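Local coordinates for glucose-1-phosphate thymidylyltransferase (Bacillus anthracis, PDB 4ECM), which catalyses the transfer of a thymidylyl group from dTTP to glucose 1-phosphate, giving dTDP-glucose and pyrophosphate, at the start of dTDP-L-rhamnose biosynthesis, at residues A[59-64]-A[127-132]; A[68-73]-A[141-146]; A[36-41]-A[248-253]. One frame throughout, in Å; residues are numbered along the deposited sequence. Where two conformers were deposited one is given.

Contact 1. Residues A[59-64]-A[127-132]; sequences YHAVYK and VVILGD. With DAU (2'deoxy-thymidine-5'-diphospho-alpha-D-glucose), chain B.
In the Rossmann-like nucleotidyltransferase core, helix 57-67 packs against the central sheet, and here its Ala61 and Lys64 rest on Ile129 of strand 125-130. The two branches of the isoleucine share the work. Its CG2, anti to the backbone N, lies 4.0 Å from Ala61 CB, while the longer branch, CG1 anti to the carbonyl carbon (chi1 -56°), carries CD1 one helical turn further along, 4.0 Å from Lys64 CB. A beta-branched residue suits such a place, since it spreads two hydrophobic arms over neighbouring turns of a helix; alanine, with one methyl, lets that helix come close, and Ala61 also touches Ile29 on the adjacent strand.

Lysine is less odd in this setting than it seems. Only the root of its side chain touches the isoleucine, and after a bend at chi2 (-65°) the chain runs away from the strand, so that NZ bonds to the carbonyl oxygens of Phe135 and Asp137.

Towards the end of the strand the backbones are joined through water. It donates to Gly131 O at 2.8 Å and accepts a weak bond from Ala61 N at 3.2 Å, so a single water spans the gap between helix and strand end, held mainly by Gly131 O.

On the side turned from the helix, and just past the strand's end, residues 130-132 meet the nucleotide sugar. Leu130 brings CD1 to 3.5 Å from O5 of the glucose, and Asp132 N makes a weak bond of 3.4 Å to O3' of the deoxyribose. Asp132 OD2 forms a salt bridge with Lys47. A strand whose one face packs on a helix and whose C-terminal end opens into the ligand pocket is characteristic of the Rossmann-like alpha/beta fold.

Contact 2. Residues A[68-73]-A[141-146]; sequences CDITDI and PYVEEF
The turn that leaves helix 57-67 runs past helix 140-147, with the CA atoms of Cys68 and Val143 7.8 Å apart, a separation bridged by side chains alone. This turn belongs to a beta-alpha-beta crossover: strand 25-30, helix 57-67 and strand 72-77, the two strands lying parallel and adjacent in the sheet. The helix ends in a Schellman motif whose C' residue is Asp69, at positive phi (64°), with Ile70 N bonded to Leu65 O and Asp69 N to Lys66 O. That reversal sends the chain back towards the sheet and places Cys68 and Ile70, the residues before and after Asp69, on the side facing Val143.

Val143 is the one residue of its helix segment that makes the contact. Its CG1 sits anti to the backbone N (chi1 172°) and its CG2 anti to the carbonyl carbon, a setting that brings both methyls to the cysteine sulfur. In the conformer described, Cys68 SG nests against this branched end, 3.7 Å from CB, 3.7 Å from CG2 and 3.9 Å from CG1 of Val143; because the cysteine was modelled in two conformers, the closeness of this sulfur is less certain than the rest. A short thiol and a beta-branched valine are enough to bridge this gap, and both are apolar enough to be buried. Val143 also touches Met25 and Leu197, and so packs towards the sheet as well as the turn.

Asp69 OD1 forms a salt bridge with Arg140, just before the helix segment, which ties the turn to the helix start; Glu145, away from the turn, pairs with Lys154. Ile70 adds a looser apolar contact, its CD1 lying 4.5 Å from Val143 CG2.

Contact 3. Residues A[36-41]-A[248-253]; sequences SRLYPI and VSLQRA. With POP (pyrophosphate 2-), chain C; DAU (2'deoxy-thymidine-5'-diphospho-alpha-D-glucose), chain B.
Ile41 and Leu250 meet tip to tip, CD1 of the isoleucine 3.8 Å from CD2 of the leucine. Leu38 joins from the same loop more loosely, its CD1 4.5 Å from that same Leu250 CD2. Leu250 reaches the loop because its CG stands anti to the backbone N (chi1 171°), extending the branched end from helix 247-256; leucine, branched at CG, carries a methyl far enough from the helix to meet the loop across this span, the CA atoms of Leu38 and Leu250 being 9.1 Å apart.

The loop so backed is the glycine-rich signature loop of sugar nucleotidyltransferases, and its Ser36 and Arg37 hold the pyrophosphate. Ser36 OG donates to O1 of pyrophosphate at 2.7 Å, and Arg37 N to O2 at 2.7 Å. Bent at chi3 (-71°), the arginine chain folds its guanidinium over to the anion, which it meets edge-on: NE and NH2 both donate to O3, NH2 at 2.7 Å. NH2 also bonds to O1P of the nucleotide sugar at 2.7 Å, so one positive group probably offsets charge on both products.

Further out, Leu38 packs on Lys47, which itself bonds to pyrophosphate, and Leu38 and Ile41 both touch Leu50 and His247. On the helix, Ser249 OG bonds to Thr246 and Asp243, while Gln251 NE2 reaches Asn254 of the second subunit.

How the contacts relate
Contacts 1 and 2 adjoin, their centres 12 Å apart: Val127 CG2, on the strand of contact 1, lies 3.8 Å from both Ile70 CD1 and Val143 CG2, so Val127 joins the packing of the two contacts. Their segments alternate along the chain, helix 57-67 being followed by strand 72-77, and both reach the same sheet. Contact 3 encloses both in sequence. Its centre is 18 Å from that of contact 1, with nearest atoms about 5 Å apart, and both contacts touch the nucleotide sugar; contact 3 also holds the pyrophosphate. Contact 2, 29 Å from contact 3 between centres, lies across the chain's centre, remote from the pyrophosphate end of the site.

Contact 1. Residues A[59-64]-A[127-132]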
loop_
_atom_site.group_PDB
_atom_site.type_symbol
_atom_site.label_atom_id
_atom_site.label_comp_id
_atom_site.label_asym_id
_atom_site.label_seq_id
_atom_site.Cartn_x
_atom_site.Cartn_y
_atom_site.Cartn_z
ATOM N N TYR A 59 -14.437 5.269 -12.208
ATOM C CA TYR A 59 -14.234 5.477 -13.644
ATOM C C TYR A 59 -15.466 6.081 -14.296
ATOM O O TYR A 59 -15.346 6.820 -15.258
ATOM C CB TYR A 59 -13.907 4.174 -14.378
ATOM C CG TYR A 59 -12.451 3.755 -14.407
ATOM C CD1 TYR A 59 -11.576 4.089 -13.383
ATOM C CD2 TYR A 59 -11.972 2.934 -15.433
ATOM C CE1 TYR A 59 -10.247 3.667 -13.406
ATOM C CE2 TYR A 59 -10.649 2.505 -15.457
ATOM C CZ TYR A 59 -9.797 2.873 -14.437
ATOM O OH TYR A 59 -8.492 2.464 -14.462
ATOM N N HIS A 60 -16.642 5.747 -13.786
ATOM C CA HIS A 60 -17.888 6.246 -14.365
ATOM C C HIS A 60 -17.957 7.773 -14.286
ATOM O O HIS A 60 -18.303 8.416 -15.264
ATOM C CB HIS A 60 -19.116 5.600 -13.706
ATOM C CG HIS A 60 -19.212 4.126 -13.944
ATOM N ND1 HIS A 60 -20.003 3.582 -14.931
ATOM C CD2 HIS A 60 -18.568 3.085 -13.360
ATOM C CE1 HIS A 60 -19.868 2.265 -14.926
ATOM N NE2 HIS A 60 -18.993 1.937 -13.990
ATOM N N ALA A 61 -17.581 8.330 -13.140
ATOM C CA ALA A 61 -17.610 9.771 -12.936
ATOM C C ALA A 61 -16.591 10.466 -13.836
ATOM O O ALA A 61 -16.872 11.527 -14.431
ATOM C CB ALA A 61 -17.364 10.093 -11.476
ATOM N N VAL A 62 -15.417 9.858 -13.958
ATOM C CA VAL A 62 -14.362 10.390 -14.817
ATOM C C VAL A 62 -14.859 10.445 -16.281
ATOM O O VAL A 62 -14.743 11.469 -16.942
ATOM C CB VAL A 62 -13.070 9.545 -14.710
ATOM C CG1 VAL A 62 -12.027 9.998 -15.738
ATOM C CG2 VAL A 62 -12.493 9.594 -13.257
ATOM N N TYR A 63 -15.454 9.349 -16.756
ATOM C CA TYR A 63 -15.935 9.285 -18.126
ATOM C C TYR A 63 -17.062 10.311 -18.358
ATOM O O TYR A 63 -17.111 10.925 -19.418
ATOM C CB TYR A 63 -16.412 7.871 -18.460
ATOM C CG TYR A 63 -16.642 7.615 -19.952
ATOM C CD1 TYR A 63 -15.578 7.255 -20.782
ATOM C CD2 TYR A 63 -17.911 7.707 -20.519
ATOM C CE1 TYR A 63 -15.769 7.012 -22.131
ATOM C CE2 TYR A 63 -18.115 7.471 -21.875
ATOM C CZ TYR A 63 -17.040 7.121 -22.674
ATOM O OH TYR A 63 -17.210 6.872 -24.014
ATOM N N LYS A 64 -17.962 10.489 -17.378
ATOM C CA LYS A 64 -19.033 11.475 -17.516
ATOM C C LYS A 64 -18.469 12.868 -17.777
ATOM O O LYS A 64 -18.960 13.594 -18.638
ATOM C CB LYS A 64 -19.911 11.546 -16.263
ATOM C CG LYS A 64 -20.828 10.386 -16.036
ATOM C CD LYS A 64 -21.909 10.264 -17.120
ATOM C CE LYS A 64 -22.771 9.047 -16.838
ATOM N NZ LYS A 64 -23.647 8.693 -17.952
ATOM N N VAL A 127 -18.614 21.269 -12.143
ATOM C CA VAL A 127 -19.555 20.173 -12.062
ATOM C C VAL A 127 -19.019 19.254 -10.967
ATOM O O VAL A 127 -17.858 18.818 -11.009
ATOM C CB VAL A 127 -19.726 19.389 -13.375
ATOM C CG1 VAL A 127 -20.643 18.171 -13.135
ATOM C CG2 VAL A 127 -20.308 20.298 -14.474
ATOM N N VAL A 128 -19.849 19.002 -9.963
ATOM C CA VAL A 128 -19.479 18.150 -8.854
ATOM C C VAL A 128 -20.245 16.839 -8.968
ATOM O O VAL A 128 -21.461 16.851 -9.085
ATOM C CB VAL A 128 -19.853 18.802 -7.520
ATOM C CG1 VAL A 128 -19.525 17.860 -6.368
ATOM C CG2 VAL A 128 -19.155 20.174 -7.363
ATOM N N ILE A 129 -19.536 15.710 -8.962
ATOM C CA ILE A 129 -20.177 14.408 -8.988
ATOM C C ILE A 129 -19.810 13.588 -7.754
ATOM O O ILE A 129 -18.624 13.309 -7.499
ATOM C CB ILE A 129 -19.783 13.587 -10.239
ATOM C CG1 ILE A 129 -20.103 14.376 -11.517
ATOM C CG2 ILE A 129 -20.519 12.235 -10.248
ATOM C CD1 ILE A 129 -19.947 13.571 -12.806
ATOM N N LEU A 130 -20.816 13.190 -6.974
ATOM C CA LEU A 130 -20.551 12.313 -5.842
ATOM C C LEU A 130 -20.129 10.976 -6.488
ATOM O O LEU A 130 -20.799 10.455 -7.385
ATOM C CB LEU A 130 -21.773 12.160 -4.936
ATOM C CG LEU A 130 -22.359 13.473 -4.407
ATOM C CD1 LEU A 130 -23.519 13.228 -3.450
ATOM C CD2 LEU A 130 -21.259 14.299 -3.728
ATOM N N GLY A 131 -18.991 10.457 -6.058
ATOM C CA GLY A 131 -18.417 9.246 -6.628
ATOM C C GLY A 131 -19.291 8.026 -6.700
ATOM O O GLY A 131 -19.095 7.182 -7.576
ATOM N N ASP A 132 -20.254 7.909 -5.791
ATOM C CA ASP A 132 -21.123 6.723 -5.772
ATOM C C ASP A 132 -22.429 6.900 -6.548
ATOM O O ASP A 132 -23.313 6.073 -6.419
ATOM C CB ASP A 132 -21.390 6.254 -4.321
ATOM C CG ASP A 132 -22.291 7.215 -3.522
ATOM O OD1 ASP A 132 -22.684 8.263 -4.059
ATOM O OD2 ASP A 132 -22.600 6.904 -2.346
HETATM O O6 DAU B . -26.855 10.069 -3.605
HETATM C C6 DAU B . -27.600 11.288 -3.626
HETATM C C5 DAU B . -27.652 11.879 -2.224
HETATM O O5 DAU B . -26.308 12.037 -1.779
HETATM C C4 DAU B . -28.395 13.220 -2.201
HETATM O O4 DAU B . -29.760 13.049 -2.562
HETATM C C3 DAU B . -28.336 13.888 -0.830
HETATM O O3 DAU B . -28.945 15.194 -0.923
HETATM C C2 DAU B . -26.865 13.993 -0.409
HETATM O O2 DAU B . -26.747 14.518 0.926
HETATM C C1 DAU B . -26.173 12.638 -0.485
HETATM O O1 DAU B . -26.724 11.779 0.507
HETATM P P2 DAU B . -25.890 10.513 1.061
HETATM O O3P DAU B . -25.901 9.385 0.056
HETATM O O4P DAU B . -26.342 10.287 2.476
HETATM O OPP DAU B . -24.377 11.083 1.068
HETATM P P DAU B . -23.125 10.183 1.525
HETATM O O1P DAU B . -23.391 8.742 1.159
HETATM O O2P DAU B . -22.776 10.557 2.920
HETATM O "O5'" DAU B . -21.953 10.697 0.544
HETATM C "C5'" DAU B . -22.008 10.370 -0.830
HETATM C "C4'" DAU B . -20.679 10.537 -1.567
HETATM O "O4'" DAU B . -19.964 11.721 -1.220
HETATM C "C3'" DAU B . -19.745 9.361 -1.383
HETATM O "O3'" DAU B . -19.413 8.927 -2.705
HETATM C "C2'" DAU B . -18.529 9.903 -0.672
HETATM C "C1'" DAU B . -18.636 11.411 -0.846
HETATM N N11 DAU B . -18.431 12.219 0.368
HETATM C C61 DAU B . -19.281 11.983 1.479
HETATM C C51 DAU B . -18.944 12.446 2.735
HETATM C C5A DAU B . -19.912 12.283 3.889
HETATM C C21 DAU B . -17.146 12.739 0.613
HETATM O O21 DAU B . -16.314 12.890 -0.427
HETATM N N31 DAU B . -16.783 13.208 1.833
HETATM C C41 DAU B . -17.613 13.082 2.901
HETATM O O41 DAU B . -17.227 13.536 4.115
HETATM O O HOH W 1 -18.457 7.181 -10.327
#

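Contact 2. Residues A[68-73]-A[141-146]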
loop_
_atom_site.group_PDB
_atom_site.type_symbol
_atom_site.label_atom_id
_atom_site.label_comp_id
_atom_site.label_asym_id
_atom_site.label_seq_id
_atom_site.Cartn_x
_atom_site.Cartn_y
_atom_site.Cartn_z
ATOM N N CYS A 68 -17.973 15.388 -21.530
ATOM C CA CYS A 68 -18.398 16.763 -21.638
ATOM C C CYS A 68 -17.198 17.718 -21.889
ATOM O O CYS A 68 -17.329 18.934 -21.800
ATOM C CB CYS A 68 -19.114 17.164 -20.362
ATOM S SG CYS A 68 -20.142 18.539 -20.662
ATOM N N ASP A 69 -16.038 17.156 -22.212
ATOM C CA ASP A 69 -14.819 17.949 -22.452
ATOM C C ASP A 69 -14.374 18.696 -21.178
ATOM O O ASP A 69 -13.756 19.745 -21.250
ATOM C CB ASP A 69 -14.967 18.905 -23.656
ATOM C CG ASP A 69 -15.157 18.155 -24.964
ATOM O OD1 ASP A 69 -16.014 18.561 -25.784
ATOM O OD2 ASP A 69 -14.465 17.131 -25.149
ATOM N N ILE A 70 -14.727 18.153 -20.015
ATOM C CA ILE A 70 -14.284 18.698 -18.758
ATOM C C ILE A 70 -13.101 17.820 -18.407
ATOM O O ILE A 70 -13.272 16.661 -17.993
ATOM C CB ILE A 70 -15.355 18.652 -17.688
ATOM C CG1 ILE A 70 -16.551 19.507 -18.121
ATOM C CG2 ILE A 70 -14.787 19.174 -16.372
ATOM C CD1 ILE A 70 -17.690 19.527 -17.132
ATOM N N THR A 71 -11.902 18.374 -18.601
ATOM C CA THR A 71 -10.655 17.630 -18.425
ATOM C C THR A 71 -9.805 18.014 -17.206
ATOM O O THR A 71 -8.898 17.266 -16.857
ATOM C CB THR A 71 -9.804 17.748 -19.687
ATOM O OG1 THR A 71 -9.546 19.131 -19.967
ATOM C CG2 THR A 71 -10.541 17.117 -20.881
ATOM N N ASP A 72 -10.062 19.178 -16.602
ATOM C CA ASP A 72 -9.367 19.613 -15.382
ATOM C C ASP A 72 -10.242 19.136 -14.233
ATOM O O ASP A 72 -11.277 19.730 -13.941
ATOM C CB ASP A 72 -9.202 21.139 -15.330
ATOM C CG ASP A 72 -8.274 21.678 -16.416
ATOM O OD1 ASP A 72 -7.269 21.022 -16.748
ATOM O OD2 ASP A 72 -8.546 22.779 -16.932
ATOM N N ILE A 73 -9.815 18.067 -13.571
ATOM C CA ILE A 73 -10.630 17.429 -12.545
ATOM C C ILE A 73 -9.899 17.259 -11.225
ATOM O O ILE A 73 -8.758 16.776 -11.188
ATOM C CB ILE A 73 -11.042 16.020 -13.013
ATOM C CG1 ILE A 73 -11.787 16.096 -14.354
ATOM C CG2 ILE A 73 -11.896 15.328 -11.938
ATOM C CD1 ILE A 73 -11.971 14.777 -15.065
ATOM N N PRO A 141 -25.886 18.078 -22.045
ATOM C CA PRO A 141 -27.028 18.980 -22.221
ATOM C C PRO A 141 -27.255 19.895 -21.027
ATOM O O PRO A 141 -27.632 21.059 -21.205
ATOM C CB PRO A 141 -28.214 18.025 -22.423
ATOM C CG PRO A 141 -27.591 16.779 -23.003
ATOM C CD PRO A 141 -26.235 16.669 -22.322
ATOM N N TYR A 142 -26.995 19.373 -19.829
ATOM C CA TYR A 142 -27.169 20.133 -18.602
ATOM C C TYR A 142 -26.035 21.150 -18.416
ATOM O O TYR A 142 -26.275 22.297 -17.990
ATOM C CB TYR A 142 -27.235 19.193 -17.408
ATOM C CG TYR A 142 -28.215 18.057 -17.602
ATOM C CD1 TYR A 142 -29.563 18.309 -17.862
ATOM C CD2 TYR A 142 -27.798 16.737 -17.509
ATOM C CE1 TYR A 142 -30.470 17.264 -18.047
ATOM C CE2 TYR A 142 -28.696 15.676 -17.676
ATOM C CZ TYR A 142 -30.017 15.944 -17.944
ATOM O OH TYR A 142 -30.878 14.914 -18.120
ATOM N N VAL A 143 -24.817 20.740 -18.746
ATOM C CA VAL A 143 -23.674 21.628 -18.652
ATOM C C VAL A 143 -23.842 22.803 -19.642
ATOM O O VAL A 143 -23.596 23.944 -19.290
ATOM C CB VAL A 143 -22.355 20.888 -18.892
ATOM C CG1 VAL A 143 -21.192 21.869 -18.989
ATOM C CG2 VAL A 143 -22.126 19.861 -17.795
ATOM N N GLU A 144 -24.299 22.513 -20.855
ATOM C CA GLU A 144 -24.542 23.551 -21.865
ATOM C C GLU A 144 -25.582 24.565 -21.418
ATOM O O GLU A 144 -25.407 25.766 -21.642
ATOM C CB GLU A 144 -24.973 22.929 -23.194
ATOM C CG GLU A 144 -23.866 22.169 -23.880
ATOM C CD GLU A 144 -24.336 21.414 -25.119
ATOM O OE1 GLU A 144 -25.567 21.250 -25.303
ATOM O OE2 GLU A 144 -23.458 20.982 -25.892
ATOM N N GLU A 145 -26.675 24.093 -20.821
ATOM C CA GLU A 145 -27.688 25.007 -20.296
ATOM C C GLU A 145 -27.114 25.855 -19.197
ATOM O O GLU A 145 -27.351 27.059 -19.155
ATOM C CB GLU A 145 -28.898 24.296 -19.706
ATOM C CG GLU A 145 -29.982 23.948 -20.668
ATOM C CD GLU A 145 -31.236 23.405 -19.960
ATOM O OE1 GLU A 145 -31.518 23.788 -18.799
ATOM O OE2 GLU A 145 -31.946 22.604 -20.593
ATOM N N PHE A 146 -26.403 25.218 -18.276
ATOM C CA PHE A 146 -25.805 25.943 -17.176
ATOM C C PHE A 146 -24.813 27.020 -17.672
ATOM O O PHE A 146 -24.788 28.112 -17.123
ATOM C CB PHE A 146 -25.147 24.986 -16.203
ATOM C CG PHE A 146 -24.629 25.649 -14.961
ATOM C CD1 PHE A 146 -25.490 26.315 -14.115
ATOM C CD2 PHE A 146 -23.292 25.556 -14.613
ATOM C CE1 PHE A 146 -25.024 26.927 -12.965
ATOM C CE2 PHE A 146 -22.816 26.153 -13.455
ATOM C CZ PHE A 146 -23.686 26.839 -12.627
#

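Contact 3. Residues A[36-41]-A[248-253]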
loop_
_atom_site.group_PDB
_atom_site.type_symbol
_atom_site.label_atom_id
_atom_site.label_comp_id
_atom_site.label_asym_id
_atom_site.label_seq_id
_atom_site.Cartn_x
_atom_site.Cartn_y
_atom_site.Cartn_z
ATOM N N SER A 36 -18.580 2.800 5.719
ATOM C CA SER A 36 -19.065 1.954 6.813
ATOM C C SER A 36 -20.278 1.118 6.439
ATOM O O SER A 36 -20.361 -0.036 6.834
ATOM C CB SER A 36 -19.363 2.785 8.081
ATOM O OG SER A 36 -20.411 3.721 7.859
ATOM N N ARG A 37 -21.215 1.682 5.682
ATOM C CA ARG A 37 -22.401 0.920 5.263
ATOM C C ARG A 37 -22.070 -0.355 4.488
ATOM O O ARG A 37 -22.814 -1.321 4.553
ATOM C CB ARG A 37 -23.343 1.780 4.418
ATOM C CG ARG A 37 -24.327 2.617 5.225
ATOM C CD ARG A 37 -25.134 3.540 4.336
ATOM N NE ARG A 37 -24.293 4.613 3.814
ATOM C CZ ARG A 37 -24.661 5.497 2.886
ATOM N NH1 ARG A 37 -25.873 5.437 2.332
ATOM N NH2 ARG A 37 -23.797 6.436 2.493
ATOM N N LEU A 38 -20.969 -0.345 3.743
ATOM C CA LEU A 38 -20.561 -1.502 2.957
ATOM C C LEU A 38 -19.549 -2.416 3.671
ATOM O O LEU A 38 -19.112 -3.409 3.107
ATOM C CB LEU A 38 -19.977 -1.036 1.625
ATOM C CG LEU A 38 -20.934 -0.289 0.699
ATOM C CD1 LEU A 38 -20.203 0.236 -0.538
ATOM C CD2 LEU A 38 -22.089 -1.191 0.308
ATOM N N TYR A 39 -19.195 -2.101 4.909
ATOM C CA TYR A 39 -18.203 -2.900 5.633
ATOM C C TYR A 39 -18.693 -4.361 5.720
ATOM O O TYR A 39 -19.868 -4.597 5.960
ATOM C CB TYR A 39 -17.935 -2.290 7.015
ATOM C CG TYR A 39 -16.694 -2.825 7.703
ATOM C CD1 TYR A 39 -15.443 -2.209 7.525
ATOM C CD2 TYR A 39 -16.764 -3.951 8.529
ATOM C CE1 TYR A 39 -14.302 -2.708 8.155
ATOM C CE2 TYR A 39 -15.637 -4.452 9.165
ATOM C CZ TYR A 39 -14.412 -3.837 8.982
ATOM O OH TYR A 39 -13.309 -4.365 9.631
ATOM N N PRO A 40 -17.798 -5.346 5.537
ATOM C CA PRO A 40 -16.352 -5.337 5.317
ATOM C C PRO A 40 -15.802 -5.280 3.883
ATOM O O PRO A 40 -14.587 -5.313 3.724
ATOM C CB PRO A 40 -15.932 -6.673 5.938
ATOM C CG PRO A 40 -17.047 -7.569 5.622
ATOM C CD PRO A 40 -18.299 -6.729 5.652
ATOM N N ILE A 41 -16.626 -5.189 2.843
ATOM C CA ILE A 41 -16.046 -5.157 1.491
ATOM C C ILE A 41 -15.241 -3.883 1.269
ATOM O O ILE A 41 -14.518 -3.783 0.267
ATOM C CB ILE A 41 -17.078 -5.365 0.342
ATOM C CG1 ILE A 41 -18.135 -4.253 0.314
ATOM C CG2 ILE A 41 -17.745 -6.727 0.462
ATOM C CD1 ILE A 41 -19.126 -4.346 -0.879
ATOM N N VAL A 248 -27.534 -3.447 -1.583
ATOM C CA VAL A 248 -28.566 -3.618 -2.600
ATOM C C VAL A 248 -28.394 -2.636 -3.775
ATOM O O VAL A 248 -28.521 -3.025 -4.939
ATOM C CB VAL A 248 -29.990 -3.481 -1.992
ATOM C CG1 VAL A 248 -31.060 -3.491 -3.091
ATOM C CG2 VAL A 248 -30.246 -4.598 -0.977
ATOM N N SER A 249 -28.081 -1.382 -3.473
ATOM C CA SER A 249 -27.933 -0.369 -4.529
ATOM C C SER A 249 -26.620 -0.548 -5.309
ATOM O O SER A 249 -26.563 -0.271 -6.516
ATOM C CB SER A 249 -28.122 1.051 -3.976
ATOM O OG SER A 249 -27.087 1.435 -3.081
ATOM N N LEU A 250 -25.577 -1.035 -4.633
ATOM C CA LEU A 250 -24.312 -1.341 -5.315
ATOM C C LEU A 250 -24.551 -2.474 -6.317
ATOM O O LEU A 250 -24.072 -2.438 -7.451
ATOM C CB LEU A 250 -23.221 -1.747 -4.307
ATOM C CG LEU A 250 -21.908 -2.294 -4.873
ATOM C CD1 LEU A 250 -21.180 -1.244 -5.732
ATOM C CD2 LEU A 250 -21.010 -2.778 -3.736
ATOM N N GLN A 251 -25.270 -3.495 -5.883
ATOM C CA GLN A 251 -25.599 -4.623 -6.769
ATOM C C GLN A 251 -26.463 -4.169 -7.938
ATOM O O GLN A 251 -26.280 -4.629 -9.069
ATOM C CB GLN A 251 -26.286 -5.731 -5.997
ATOM C CG GLN A 251 -25.383 -6.408 -4.967
ATOM C CD GLN A 251 -24.161 -7.050 -5.585
ATOM O OE1 GLN A 251 -24.199 -7.521 -6.728
ATOM N NE2 GLN A 251 -23.063 -7.091 -4.826
ATOM N N ARG A 252 -27.391 -3.255 -7.670
ATOM C CA ARG A 252 -28.266 -2.712 -8.708
ATOM C C ARG A 252 -27.432 -1.965 -9.739
ATOM O O ARG A 252 -27.593 -2.161 -10.942
ATOM C CB ARG A 252 -29.267 -1.746 -8.087
ATOM C CG ARG A 252 -30.350 -1.221 -9.029
ATOM C CD ARG A 252 -31.039 -0.058 -8.350
ATOM N NE ARG A 252 -31.291 -0.390 -6.952
ATOM C CZ ARG A 252 -31.381 0.498 -5.975
ATOM N NH1 ARG A 252 -31.604 0.072 -4.738
ATOM N NH2 ARG A 252 -31.223 1.796 -6.234
ATOM N N ALA A 253 -26.536 -1.112 -9.259
ATOM C CA ALA A 253 -25.656 -0.337 -10.142
ATOM C C ALA A 253 -24.858 -1.300 -11.021
ATOM O O ALA A 253 -24.713 -1.078 -12.224
ATOM C CB ALA A 253 -24.713 0.554 -9.316
HETATM P P1 POP C . -20.717 5.452 4.580
HETATM O O1 POP C . -20.239 5.617 5.999
HETATM O O2 POP C . -21.031 4.011 4.276
HETATM O O3 POP C . -21.964 6.276 4.417
HETATM O O POP C . -19.547 5.969 3.584
HETATM P P2 POP C . -19.820 7.025 2.383
HETATM O O4 POP C . -21.023 6.560 1.596
HETATM O O5 POP C . -18.623 7.061 1.468
HETATM O O6 POP C . -20.110 8.418 2.930
HETATM O O6 DAU B . -26.855 10.069 -3.605
HETATM C C6 DAU B . -27.600 11.288 -3.626
HETATM C C5 DAU B . -27.652 11.879 -2.224
HETATM O O5 DAU B . -26.308 12.037 -1.779
HETATM C C4 DAU B . -28.395 13.220 -2.201
HETATM O O4 DAU B . -29.760 13.049 -2.562
HETATM C C3 DAU B . -28.336 13.888 -0.830
HETATM O O3 DAU B . -28.945 15.194 -0.923
HETATM C C2 DAU B . -26.865 13.993 -0.409
HETATM O O2 DAU B . -26.747 14.518 0.926
HETATM C C1 DAU B . -26.173 12.638 -0.485
HETATM O O1 DAU B . -26.724 11.779 0.507
HETATM P P2 DAU B . -25.890 10.513 1.061
HETATM O O3P DAU B . -25.901 9.385 0.056
HETATM O O4P DAU B . -26.342 10.287 2.476
HETATM O OPP DAU B . -24.377 11.083 1.068
HETATM P P DAU B . -23.125 10.183 1.525
HETATM O O1P DAU B . -23.391 8.742 1.159
HETATM O O2P DAU B . -22.776 10.557 2.920
HETATM O "O5'" DAU B . -21.953 10.697 0.544
HETATM C "C5'" DAU B . -22.008 10.370 -0.830
HETATM C "C4'" DAU B . -20.679 10.537 -1.567
HETATM O "O4'" DAU B . -19.964 11.721 -1.220
HETATM C "C3'" DAU B . -19.745 9.361 -1.383
HETATM O "O3'" DAU B . -19.413 8.927 -2.705
HETATM C "C2'" DAU B . -18.529 9.903 -0.672
HETATM C "C1'" DAU B . -18.636 11.411 -0.846
HETATM N N11 DAU B . -18.431 12.219 0.368
HETATM C C61 DAU B . -19.281 11.983 1.479
HETATM C C51 DAU B . -18.944 12.446 2.735
HETATM C C5A DAU B . -19.912 12.283 3.889
HETATM C C21 DAU B . -17.146 12.739 0.613
HETATM O O21 DAU B . -16.314 12.890 -0.427
HETATM N N31 DAU B . -16.783 13.208 1.833
HETATM C C41 DAU B . -17.613 13.082 2.901
HETATM O O41 DAU B . -17.227 13.536 4.115
#